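PDB 1UP7: 6-phospho-beta-glucosidase from Thermotoga maritima, which hydrolyses cellobiose 6'-phosphate to glucose 6-phosphate and glucose, using NAD(+) and a manganese ion as cofactors. Local coordinates for residues V317-N322 with L334-Y339; K87-D92 with E261-E266; E210-N215 with R237-P242; I31-F36 with R58-I63. All coordinates share one frame; numbering follows the deposited sequence.

Contact 1: V317-N322 with L334-Y339; sequences VNTRNN and LEIPCY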
# COMPACT_ATOMS: atom_id res chain seq x y z
N VAL A 317 -19.07 7.03 11.92
CA VAL A 317 -19.51 7.83 10.80
C VAL A 317 -19.03 7.15 9.51
O VAL A 317 -18.11 6.34 9.56
CB VAL A 317 -18.91 9.25 11.08
CG1 VAL A 317 -17.97 9.80 9.99
CG2 VAL A 317 -19.99 10.22 11.59
N ASN A 318 -19.69 7.39 8.38
CA ASN A 318 -19.21 6.87 7.09
C ASN A 318 -18.27 7.85 6.42
O ASN A 318 -18.64 8.99 6.14
CB ASN A 318 -20.34 6.54 6.11
CG ASN A 318 -21.17 5.40 6.58
OD1 ASN A 318 -21.04 4.26 6.13
ND2 ASN A 318 -22.04 5.70 7.52
N THR A 319 -17.06 7.37 6.14
CA THR A 319 -15.99 8.22 5.67
C THR A 319 -14.87 7.33 5.12
O THR A 319 -14.91 6.10 5.30
CB THR A 319 -15.52 9.10 6.83
OG1 THR A 319 -14.65 10.12 6.33
CG2 THR A 319 -14.64 8.31 7.81
N ARG A 320 -13.88 7.93 4.45
CA ARG A 320 -12.73 7.17 3.94
C ARG A 320 -11.94 6.53 5.04
O ARG A 320 -11.65 7.16 6.03
CB ARG A 320 -11.79 8.04 3.13
CG ARG A 320 -12.28 8.46 1.76
CD ARG A 320 -11.20 9.22 0.98
NE ARG A 320 -11.64 9.60 -0.34
CZ ARG A 320 -11.22 10.69 -0.98
NH1 ARG A 320 -10.34 11.50 -0.42
NH2 ARG A 320 -11.64 10.97 -2.20
N ASN A 321 -11.58 5.26 4.85
CA ASN A 321 -10.79 4.47 5.78
C ASN A 321 -9.60 5.26 6.32
O ASN A 321 -9.45 5.41 7.54
CB ASN A 321 -10.37 3.20 5.05
CG ASN A 321 -9.51 2.24 5.89
OD1 ASN A 321 -9.53 2.26 7.14
ND2 ASN A 321 -8.78 1.36 5.19
N ASN A 322 -8.77 5.77 5.40
CA ASN A 322 -7.51 6.44 5.74
C ASN A 322 -6.73 5.80 6.89
O ASN A 322 -6.34 6.49 7.84
CB ASN A 322 -7.78 7.92 6.08
CG ASN A 322 -8.22 8.76 4.87
OD1 ASN A 322 -8.73 9.84 5.05
ND2 ASN A 322 -7.99 8.28 3.66
N LEU A 334 -15.81 3.55 4.80
CA LEU A 334 -16.24 2.62 5.83
C LEU A 334 -17.07 3.37 6.87
O LEU A 334 -17.05 4.60 6.93
CB LEU A 334 -15.02 2.00 6.52
CG LEU A 334 -14.05 1.25 5.62
CD1 LEU A 334 -12.82 0.83 6.42
CD2 LEU A 334 -14.73 0.08 4.93
N GLU A 335 -17.77 2.61 7.70
CA GLU A 335 -18.42 3.16 8.89
C GLU A 335 -17.52 2.82 10.09
O GLU A 335 -17.35 1.65 10.43
CB GLU A 335 -19.84 2.57 9.00
CG GLU A 335 -20.69 3.10 10.15
CD GLU A 335 -22.13 2.59 10.08
OE1 GLU A 335 -22.44 1.51 10.64
OE2 GLU A 335 -22.96 3.28 9.43
N ILE A 336 -16.92 3.84 10.70
CA ILE A 336 -15.78 3.70 11.63
C ILE A 336 -15.78 4.86 12.63
O ILE A 336 -16.33 5.94 12.32
CB ILE A 336 -14.41 3.67 10.86
CG1 ILE A 336 -14.36 4.80 9.80
CG2 ILE A 336 -14.16 2.29 10.21
CD1 ILE A 336 -13.00 4.91 9.00
N PRO A 337 -15.18 4.67 13.80
CA PRO A 337 -15.08 5.72 14.80
C PRO A 337 -14.11 6.81 14.37
O PRO A 337 -13.00 6.51 13.94
CB PRO A 337 -14.50 4.99 16.02
CG PRO A 337 -14.75 3.52 15.74
CD PRO A 337 -14.54 3.43 14.26
N CYS A 338 -14.54 8.07 14.50
CA CYS A 338 -13.72 9.23 14.11
C CYS A 338 -13.68 10.29 15.20
O CYS A 338 -14.61 10.43 15.99
CB CYS A 338 -14.24 9.88 12.82
SG CYS A 338 -14.26 8.73 11.43
N TYR A 339 -12.56 10.99 15.24
CA TYR A 339 -12.36 12.09 16.15
C TYR A 339 -12.92 13.32 15.44
O TYR A 339 -12.46 13.71 14.37
CB TYR A 339 -10.88 12.25 16.44
CG TYR A 339 -10.52 13.42 17.32
CD1 TYR A 339 -10.76 13.39 18.69
CD2 TYR A 339 -9.89 14.54 16.79
CE1 TYR A 339 -10.40 14.43 19.50
CE2 TYR A 339 -9.50 15.60 17.60
CZ TYR A 339 -9.77 15.54 18.96
OH TYR A 339 -9.40 16.60 19.77
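The amide of N318 and the carboxylate of E335 cross obliquely, with their planes 71° apart. ND2 of N318 donates to OE2 of E335 over 3.2 Å, using the anti lone pair of the carboxylate oxygen, which lies a little off the amide plane. The same ND2 also reaches the backbone oxygen of G162, and E335 is held further by Y189 at OE1 and N193 at OE2, which fix the rotation of the carboxylate. A second amide, that of N321, carries CD1 of L334 over one face, 3.6 Å from its CG, while I325 and P329 bind its polar ends. On the sheet face of V317, T319, I336 and C338, the T319 methyl CG2 packs 3.7 Å from SG of C338. OG1 anti to the backbone N (chi1 -168°) leaves CG2 between N and carbonyl carbon, facing that SG and CD1 of I336. The backbones pair at V317 with I336 and at T319 with L334 through four hydrogen bonds, L334 N to T319 O being 2.8 Å. This is antiparallel beta pairing in the three-stranded sheet of the C-terminal domain, setting E335 about 3 Å, side chain to side chain, from the manganese ligand C164.

Contact 2: K87-D92 with E261-E266; sequences KGREND and ELRARE. With G6P (6-O-phosphono-alpha-D-glucopyranose), chain J.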
# COMPACT_ATOMS: atom_id res chain seq x y z
N LYS A 87 -43.30 4.35 -2.47
CA LYS A 87 -43.62 3.48 -3.59
C LYS A 87 -42.39 2.98 -4.33
O LYS A 87 -42.39 1.87 -4.83
CB LYS A 87 -44.75 4.05 -4.47
CG LYS A 87 -44.39 5.16 -5.38
N GLY A 88 -41.31 3.77 -4.32
CA GLY A 88 -40.00 3.28 -4.73
C GLY A 88 -39.49 2.16 -3.84
O GLY A 88 -39.00 1.16 -4.35
N ARG A 89 -39.67 2.31 -2.53
CA ARG A 89 -39.28 1.31 -1.54
C ARG A 89 -40.08 0.01 -1.78
O ARG A 89 -39.51 -1.09 -1.73
CB ARG A 89 -39.52 1.90 -0.15
CG ARG A 89 -38.84 1.14 0.97
CD ARG A 89 -39.33 1.55 2.32
NE ARG A 89 -39.00 0.56 3.32
CZ ARG A 89 -38.91 0.84 4.62
NH1 ARG A 89 -39.15 2.08 5.06
NH2 ARG A 89 -38.59 -0.13 5.47
N GLU A 90 -41.37 0.16 -2.08
CA GLU A 90 -42.26 -0.98 -2.33
C GLU A 90 -41.75 -1.83 -3.51
O GLU A 90 -41.67 -3.06 -3.42
CB GLU A 90 -43.68 -0.50 -2.60
CG GLU A 90 -44.72 -1.58 -2.42
CD GLU A 90 -46.13 -1.16 -2.81
OE1 GLU A 90 -46.44 0.06 -2.76
OE2 GLU A 90 -46.96 -2.07 -3.16
N ASN A 91 -41.40 -1.15 -4.60
CA ASN A 91 -40.78 -1.79 -5.75
C ASN A 91 -39.45 -2.43 -5.38
O ASN A 91 -39.19 -3.56 -5.79
CB ASN A 91 -40.55 -0.79 -6.91
CG ASN A 91 -41.86 -0.24 -7.53
OD1 ASN A 91 -42.87 -0.91 -7.54
ND2 ASN A 91 -41.81 0.98 -8.04
N ASP A 92 -38.63 -1.70 -4.61
CA ASP A 92 -37.35 -2.20 -4.13
C ASP A 92 -37.45 -3.55 -3.41
O ASP A 92 -36.66 -4.44 -3.71
CB ASP A 92 -36.68 -1.17 -3.20
CG ASP A 92 -36.20 0.09 -3.93
OD1 ASP A 92 -36.05 0.08 -5.17
OD2 ASP A 92 -35.93 1.15 -3.31
N GLU A 261 -46.46 -9.01 4.89
CA GLU A 261 -46.63 -7.72 4.24
C GLU A 261 -45.29 -7.01 4.00
O GLU A 261 -44.33 -7.07 4.81
CB GLU A 261 -47.70 -6.86 4.98
CG GLU A 261 -47.64 -5.34 4.78
CD GLU A 261 -48.62 -4.53 5.65
OE1 GLU A 261 -48.69 -4.75 6.90
OE2 GLU A 261 -49.32 -3.63 5.09
N LEU A 262 -45.19 -6.38 2.84
CA LEU A 262 -43.98 -5.59 2.54
C LEU A 262 -43.79 -4.49 3.58
O LEU A 262 -44.73 -3.77 3.89
CB LEU A 262 -44.05 -4.96 1.14
CG LEU A 262 -43.90 -5.90 -0.08
CD1 LEU A 262 -44.32 -5.18 -1.34
CD2 LEU A 262 -42.49 -6.48 -0.23
N ARG A 263 -42.58 -4.38 4.12
CA ARG A 263 -42.31 -3.38 5.13
C ARG A 263 -42.79 -2.00 4.64
O ARG A 263 -43.41 -1.26 5.40
CB ARG A 263 -40.82 -3.33 5.40
CG ARG A 263 -40.44 -2.35 6.49
CD ARG A 263 -41.13 -2.58 7.86
NE ARG A 263 -40.87 -1.43 8.74
CZ ARG A 263 -41.58 -1.10 9.81
NH1 ARG A 263 -42.62 -1.84 10.18
NH2 ARG A 263 -41.24 -0.02 10.52
N ALA A 264 -42.50 -1.67 3.38
CA ALA A 264 -42.88 -0.37 2.84
C ALA A 264 -44.37 -0.10 2.97
O ALA A 264 -44.75 1.06 3.21
CB ALA A 264 -42.43 -0.16 1.35
N ARG A 265 -45.20 -1.12 2.79
CA ARG A 265 -46.63 -0.94 2.99
C ARG A 265 -47.00 -0.76 4.45
O ARG A 265 -47.96 -0.02 4.71
CB ARG A 265 -47.51 -2.01 2.32
CG ARG A 265 -47.53 -1.96 0.80
CD ARG A 265 -48.11 -3.20 0.17
NE ARG A 265 -49.58 -3.17 0.08
CZ ARG A 265 -50.24 -2.72 -0.99
NH1 ARG A 265 -49.56 -2.28 -2.04
NH2 ARG A 265 -51.56 -2.72 -1.01
N GLU A 266 -46.29 -1.39 5.39
CA GLU A 266 -46.67 -1.13 6.78
C GLU A 266 -46.24 0.27 7.15
O GLU A 266 -46.98 0.97 7.80
CB GLU A 266 -46.32 -2.23 7.78
CG GLU A 266 -44.92 -2.82 7.78
CD GLU A 266 -44.83 -4.04 8.73
OE1 GLU A 266 -45.87 -4.75 8.90
OE2 GLU A 266 -43.74 -4.30 9.31
C1 G6P J . -32.85 0.72 10.95
C2 G6P J . -31.74 1.07 9.93
C3 G6P J . -32.19 2.24 9.06
C4 G6P J . -33.44 1.80 8.32
C5 G6P J . -34.55 1.51 9.36
C6 G6P J . -35.81 1.02 8.67
O1 G6P J . -32.55 -0.42 11.79
O2 G6P J . -30.49 1.41 10.53
O3 G6P J . -31.18 2.70 8.16
O4 G6P J . -33.82 2.77 7.33
O5 G6P J . -34.13 0.50 10.31
O6 G6P J . -36.97 1.42 9.39
P G6P J . -38.39 1.58 8.64
O1P G6P J . -39.32 2.19 9.65
O2P G6P J . -39.01 0.28 8.16
O3P G6P J . -38.17 2.50 7.48
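The phosphate end of the glucose 6-phosphate pocket is held here by R89 and R263, both substrate-binding residues; N142, N165 and H194 are among those that complete the pocket. R89 stretches out from its helix and spreads its guanidinium edge-on to the phosphate, where NH1 donates to O3P at 2.6 Å and NH2 to O2P at 2.8 Å. R263 comes from the other helix and bends at chi2 (56°), which swings NE onto O2P at 2.6 Å in a nearly straight bond (171°), with NH2 bound to O1P at 3.1 Å. O2P is therefore gripped by both arginines, whose guanidinium planes stand 67° apart. On the far edge of R263, NH1 is tied to OE2 of E266 by a 2.8 Å salt bridge that holds the group in its rotation. A leucine in place of R263 would probably leave O2P with R89 alone among these two arginines and E266 without its mate. Behind the site, CA of A264 lies over one face of the R89 guanidinium, its CB rests 3.7 Å from R89 CD, and E90 OE2 pairs with R265 NH1 at 2.8 Å. E93 links the elements by binding both R89 and the backbone N of A264. The contact thus lays helix 85-94 against the start of helix 263-278, joining the NAD-binding part of the chain to the C-terminal part.

Contact 3: E210-N215 with R237-P242; sequences EKVFEN and RLIVNP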
# COMPACT_ATOMS: atom_id res chain seq x y z
N GLU A 210 -15.87 -9.57 26.50
CA GLU A 210 -16.32 -10.88 26.95
C GLU A 210 -17.69 -10.79 27.60
O GLU A 210 -18.60 -11.56 27.26
CB GLU A 210 -15.31 -11.51 27.96
CG GLU A 210 -14.18 -12.35 27.36
CD GLU A 210 -14.56 -13.03 26.03
OE1 GLU A 210 -15.37 -14.00 26.02
OE2 GLU A 210 -14.04 -12.59 24.98
N LYS A 211 -17.83 -9.84 28.53
CA LYS A 211 -19.06 -9.59 29.26
C LYS A 211 -20.22 -9.29 28.32
O LYS A 211 -21.34 -9.72 28.57
CB LYS A 211 -18.87 -8.40 30.19
CG LYS A 211 -18.34 -8.75 31.54
CD LYS A 211 -17.89 -7.48 32.28
CE LYS A 211 -17.11 -7.85 33.52
NZ LYS A 211 -15.97 -6.91 33.68
N VAL A 212 -19.93 -8.56 27.25
CA VAL A 212 -20.93 -8.24 26.24
C VAL A 212 -21.35 -9.49 25.49
O VAL A 212 -22.55 -9.71 25.31
CB VAL A 212 -20.45 -7.09 25.28
CG1 VAL A 212 -21.44 -6.87 24.18
CG2 VAL A 212 -20.24 -5.78 26.04
N PHE A 213 -20.38 -10.32 25.09
CA PHE A 213 -20.69 -11.60 24.44
C PHE A 213 -21.52 -12.50 25.37
O PHE A 213 -22.55 -13.04 24.95
CB PHE A 213 -19.41 -12.29 23.98
CG PHE A 213 -18.87 -11.76 22.68
CD1 PHE A 213 -19.58 -11.94 21.50
CD2 PHE A 213 -17.65 -11.12 22.64
CE1 PHE A 213 -19.07 -11.46 20.27
CE2 PHE A 213 -17.12 -10.63 21.42
CZ PHE A 213 -17.83 -10.80 20.24
N GLU A 214 -21.11 -12.62 26.63
CA GLU A 214 -21.88 -13.37 27.63
C GLU A 214 -23.31 -12.84 27.77
O GLU A 214 -24.25 -13.60 27.96
CB GLU A 214 -21.20 -13.40 28.99
CG GLU A 214 -19.90 -14.19 29.00
CD GLU A 214 -20.11 -15.70 29.07
OE1 GLU A 214 -20.40 -16.31 28.02
OE2 GLU A 214 -19.98 -16.28 30.18
N ASN A 215 -23.47 -11.52 27.67
CA ASN A 215 -24.79 -10.90 27.78
C ASN A 215 -25.69 -11.20 26.59
O ASN A 215 -26.89 -11.46 26.77
CB ASN A 215 -24.63 -9.38 27.91
CG ASN A 215 -25.51 -8.79 29.02
OD1 ASN A 215 -26.37 -7.93 28.75
ND2 ASN A 215 -25.29 -9.24 30.27
N ARG A 237 -16.65 -14.63 16.86
CA ARG A 237 -16.08 -13.66 17.81
C ARG A 237 -16.15 -12.20 17.35
O ARG A 237 -15.24 -11.41 17.57
CB ARG A 237 -14.65 -14.04 18.25
CG ARG A 237 -14.59 -15.27 19.12
CD ARG A 237 -13.32 -15.34 19.98
NE ARG A 237 -13.51 -14.80 21.34
CZ ARG A 237 -14.70 -14.58 21.94
NH1 ARG A 237 -15.85 -14.83 21.33
NH2 ARG A 237 -14.74 -14.09 23.18
N LEU A 238 -17.25 -11.86 16.73
CA LEU A 238 -17.56 -10.49 16.32
C LEU A 238 -19.03 -10.23 16.65
O LEU A 238 -19.91 -11.12 16.51
CB LEU A 238 -17.39 -10.27 14.80
CG LEU A 238 -16.03 -10.42 14.08
CD1 LEU A 238 -16.18 -10.27 12.55
CD2 LEU A 238 -15.05 -9.39 14.63
N ILE A 239 -19.32 -9.02 17.11
CA ILE A 239 -20.72 -8.65 17.23
C ILE A 239 -21.10 -8.05 15.90
O ILE A 239 -20.44 -7.17 15.38
CB ILE A 239 -21.01 -7.65 18.40
CG1 ILE A 239 -20.72 -8.28 19.75
CG2 ILE A 239 -22.47 -7.18 18.38
CD1 ILE A 239 -20.09 -7.36 20.71
N VAL A 240 -22.16 -8.57 15.32
CA VAL A 240 -22.47 -8.34 13.93
C VAL A 240 -23.69 -7.41 13.77
O VAL A 240 -24.64 -7.47 14.52
CB VAL A 240 -22.67 -9.70 13.21
CG1 VAL A 240 -24.11 -10.30 13.39
CG2 VAL A 240 -22.35 -9.55 11.79
N ASN A 241 -23.63 -6.49 12.82
CA ASN A 241 -24.82 -5.71 12.45
C ASN A 241 -25.98 -6.67 12.12
O ASN A 241 -25.79 -7.64 11.43
CB ASN A 241 -24.49 -4.80 11.26
CG ASN A 241 -25.59 -3.76 10.92
OD1 ASN A 241 -26.76 -4.09 10.68
ND2 ASN A 241 -25.19 -2.49 10.86
N PRO A 242 -27.17 -6.40 12.64
CA PRO A 242 -28.32 -7.32 12.44
C PRO A 242 -28.65 -7.54 10.96
O PRO A 242 -29.20 -8.57 10.60
CB PRO A 242 -29.51 -6.59 13.13
CG PRO A 242 -28.88 -5.53 14.02
CD PRO A 242 -27.52 -5.20 13.43
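Two torsions bring F213 and R237 together: the phenylalanine CG stands anti to its carbonyl carbon (chi1 -80°), which directs the ring from the helix to the chain opposite, and the arginine bends at chi3 (95°), which folds its guanidinium back over that ring. The result is a cation-pi contact joining helix 209-216 to the segment that leads from helix 230-236 into strand 239-240, the short partner of strand 195-203 in the antiparallel sheet of the C-terminal domain. CZ of R237 lies 4.9 Å from the ring centroid of F213, over the face, with the guanidinium tilted 40° against the ring rather than stacked flat on it. NH1 stands above the ring centre, and on the opposite face CD1 of I239 sits toward the rim, so F213 is sandwiched between a cation and an aliphatic end. Backbone closes in as well: F213 CZ comes within 3.6 Å of R237 C, and L238 CA lies at the edge in the ring plane. R237 itself has a positive phi, as the first residue to leave the helical conformation. The other end of the guanidinium pairs with E210 in a salt bridge, its carboxylate lying at the guanidinium edge; the modelled separation is implausibly short and its exact length doubtful. The neighbouring V212 belongs to the same apolar patch and also packs on F170 and I174 of helix 166-177. Its CG1 touches CD1 of I239 at 3.8 Å, and CG1 of I239 in turn meets CE1 of F213 at 3.6 Å.

Contact 4: I31-F36 with R58-I63; sequences IDEVIF and RFKVLI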
# COMPACT_ATOMS: atom_id res chain seq x y z
N ILE A 31 -27.70 28.09 17.28
CA ILE A 31 -28.42 27.79 16.06
C ILE A 31 -29.39 28.95 15.81
O ILE A 31 -30.26 29.21 16.62
CB ILE A 31 -29.19 26.43 16.18
CG1 ILE A 31 -28.23 25.25 16.33
CG2 ILE A 31 -30.08 26.18 14.94
CD1 ILE A 31 -28.94 23.96 16.74
N ASP A 32 -29.23 29.64 14.69
CA ASP A 32 -30.11 30.80 14.45
C ASP A 32 -31.36 30.42 13.69
O ASP A 32 -32.44 30.93 13.98
CB ASP A 32 -29.37 31.92 13.75
CG ASP A 32 -28.21 32.42 14.56
OD1 ASP A 32 -28.43 33.26 15.46
OD2 ASP A 32 -27.04 31.99 14.40
N GLU A 33 -31.22 29.52 12.72
CA GLU A 33 -32.37 29.06 11.97
C GLU A 33 -32.22 27.64 11.41
O GLU A 33 -31.12 27.17 11.11
CB GLU A 33 -32.77 30.06 10.88
CG GLU A 33 -31.62 30.51 9.99
CD GLU A 33 -32.01 31.62 9.02
OE1 GLU A 33 -32.58 32.62 9.49
OE2 GLU A 33 -31.75 31.49 7.80
N VAL A 34 -33.36 26.96 11.34
CA VAL A 34 -33.47 25.70 10.63
C VAL A 34 -34.44 25.91 9.47
O VAL A 34 -35.59 26.33 9.67
CB VAL A 34 -33.88 24.55 11.56
CG1 VAL A 34 -33.94 23.25 10.80
CG2 VAL A 34 -32.84 24.43 12.71
N ILE A 35 -33.95 25.67 8.26
CA ILE A 35 -34.79 25.84 7.08
C ILE A 35 -35.07 24.49 6.41
O ILE A 35 -34.17 23.65 6.25
CB ILE A 35 -34.17 26.85 6.12
CG1 ILE A 35 -35.14 27.16 4.98
CG2 ILE A 35 -32.88 26.30 5.57
CD1 ILE A 35 -34.89 28.53 4.32
N PHE A 36 -36.33 24.32 6.02
CA PHE A 36 -36.84 23.05 5.53
C PHE A 36 -37.19 23.14 4.06
O PHE A 36 -37.79 24.12 3.63
CB PHE A 36 -38.08 22.62 6.35
CG PHE A 36 -37.79 22.31 7.78
CD1 PHE A 36 -37.36 21.03 8.16
CD2 PHE A 36 -37.90 23.30 8.75
CE1 PHE A 36 -37.07 20.73 9.50
CE2 PHE A 36 -37.60 23.02 10.10
CZ PHE A 36 -37.19 21.71 10.48
N ARG A 58 -37.24 29.05 20.00
CA ARG A 58 -35.85 28.93 20.43
C ARG A 58 -34.88 29.21 19.28
O ARG A 58 -33.79 29.69 19.50
CB ARG A 58 -35.60 27.58 21.11
CG ARG A 58 -36.08 27.53 22.60
CD ARG A 58 -36.37 26.13 23.20
NE ARG A 58 -35.13 25.53 23.68
CZ ARG A 58 -34.98 24.26 24.11
NH1 ARG A 58 -36.01 23.40 24.15
NH2 ARG A 58 -33.77 23.85 24.51
N PHE A 59 -35.28 28.89 18.05
CA PHE A 59 -34.63 29.38 16.85
C PHE A 59 -35.68 29.60 15.77
O PHE A 59 -36.82 29.14 15.92
CB PHE A 59 -33.51 28.44 16.36
CG PHE A 59 -33.88 26.97 16.38
CD1 PHE A 59 -34.79 26.44 15.47
CD2 PHE A 59 -33.27 26.10 17.28
CE1 PHE A 59 -35.11 25.04 15.48
CE2 PHE A 59 -33.56 24.70 17.28
CZ PHE A 59 -34.48 24.19 16.37
N LYS A 60 -35.31 30.31 14.71
CA LYS A 60 -36.21 30.56 13.59
C LYS A 60 -36.44 29.28 12.80
O LYS A 60 -35.49 28.53 12.53
CB LYS A 60 -35.64 31.68 12.72
CG LYS A 60 -35.88 33.07 13.25
CD LYS A 60 -35.15 34.20 12.41
CE LYS A 60 -35.25 34.02 10.86
NZ LYS A 60 -36.44 34.72 10.20
N VAL A 61 -37.69 29.01 12.46
CA VAL A 61 -38.06 27.86 11.63
C VAL A 61 -38.60 28.36 10.28
O VAL A 61 -39.58 29.10 10.25
CB VAL A 61 -39.14 27.02 12.31
CG1 VAL A 61 -39.60 25.88 11.41
CG2 VAL A 61 -38.66 26.51 13.69
N LEU A 62 -37.96 27.95 9.19
CA LEU A 62 -38.31 28.45 7.87
C LEU A 62 -38.58 27.35 6.86
O LEU A 62 -38.03 26.26 6.94
CB LEU A 62 -37.19 29.38 7.36
CG LEU A 62 -36.78 30.51 8.31
CD1 LEU A 62 -35.44 31.14 7.90
CD2 LEU A 62 -37.90 31.56 8.43
N ILE A 63 -39.44 27.66 5.89
CA ILE A 63 -39.61 26.79 4.74
C ILE A 63 -39.07 27.51 3.50
O ILE A 63 -39.38 28.67 3.27
CB ILE A 63 -41.11 26.39 4.59
CG1 ILE A 63 -41.55 25.49 5.78
CG2 ILE A 63 -41.35 25.68 3.26
CD1 ILE A 63 -43.05 25.24 5.88
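F59 spreads one face of its ring beneath V34, whose CG2 sits 4.1 Å from the ring centroid in a CH-pi contact, while CG2 of I31 lies alongside, 4.0 Å from CD2 of F59. The two segments are parallel neighbours in the Rossmann-type sheet that binds NAD, linked by helix 41-55 in a beta-alpha-beta crossover. The ring reaches V34 because F59 holds CG between its backbone N and carbonyl carbon (chi1 44°). A serine in place of F59 would probably open a gap under V34 and beside I31 and leave the start of strand 60-63 less firmly packed. Four backbone hydrogen bonds stitch the pair in the alternating parallel pattern, among them V34 N to K60 O at 2.9 Å. On the face of E33, I35, K60 and L62, the methyl CD1 of L62 rests 3.6 Å from OE1 of E33. The charged partner of E33 is R4, which binds OE2, while K60 NZ stays beyond salt-bridge range. On the other face, CE2 of F36 meets CG1 of V61 edge-on at 3.7 Å, and at the same ring edge CD2 of F36 approaches the backbone oxygen of L62 at 3.5 Å.

In the fold
Two of the four contacts lie at or near the active site and two are packing in the surrounding fold. Contact 4 comes first along the chain, in the parallel sheet of the NAD-binding region. Contact 2 spans the longest sequence interval, from helix 85-94 to helix 263-278, and contact 3 falls within that interval; contact 1 follows last. Contacts 1 and 3 belong to the C-terminal domain, on different antiparallel sheets, their nearest atoms about 5 Å apart, whereas the centres of contacts 3 and 4 are 41 Å apart. Contacts 1 and 2 lie on opposite sides of the chain's centre, 30 Å between centres: contact 2 holds the phosphate, while contact 1 lies near C164, a manganese ligand.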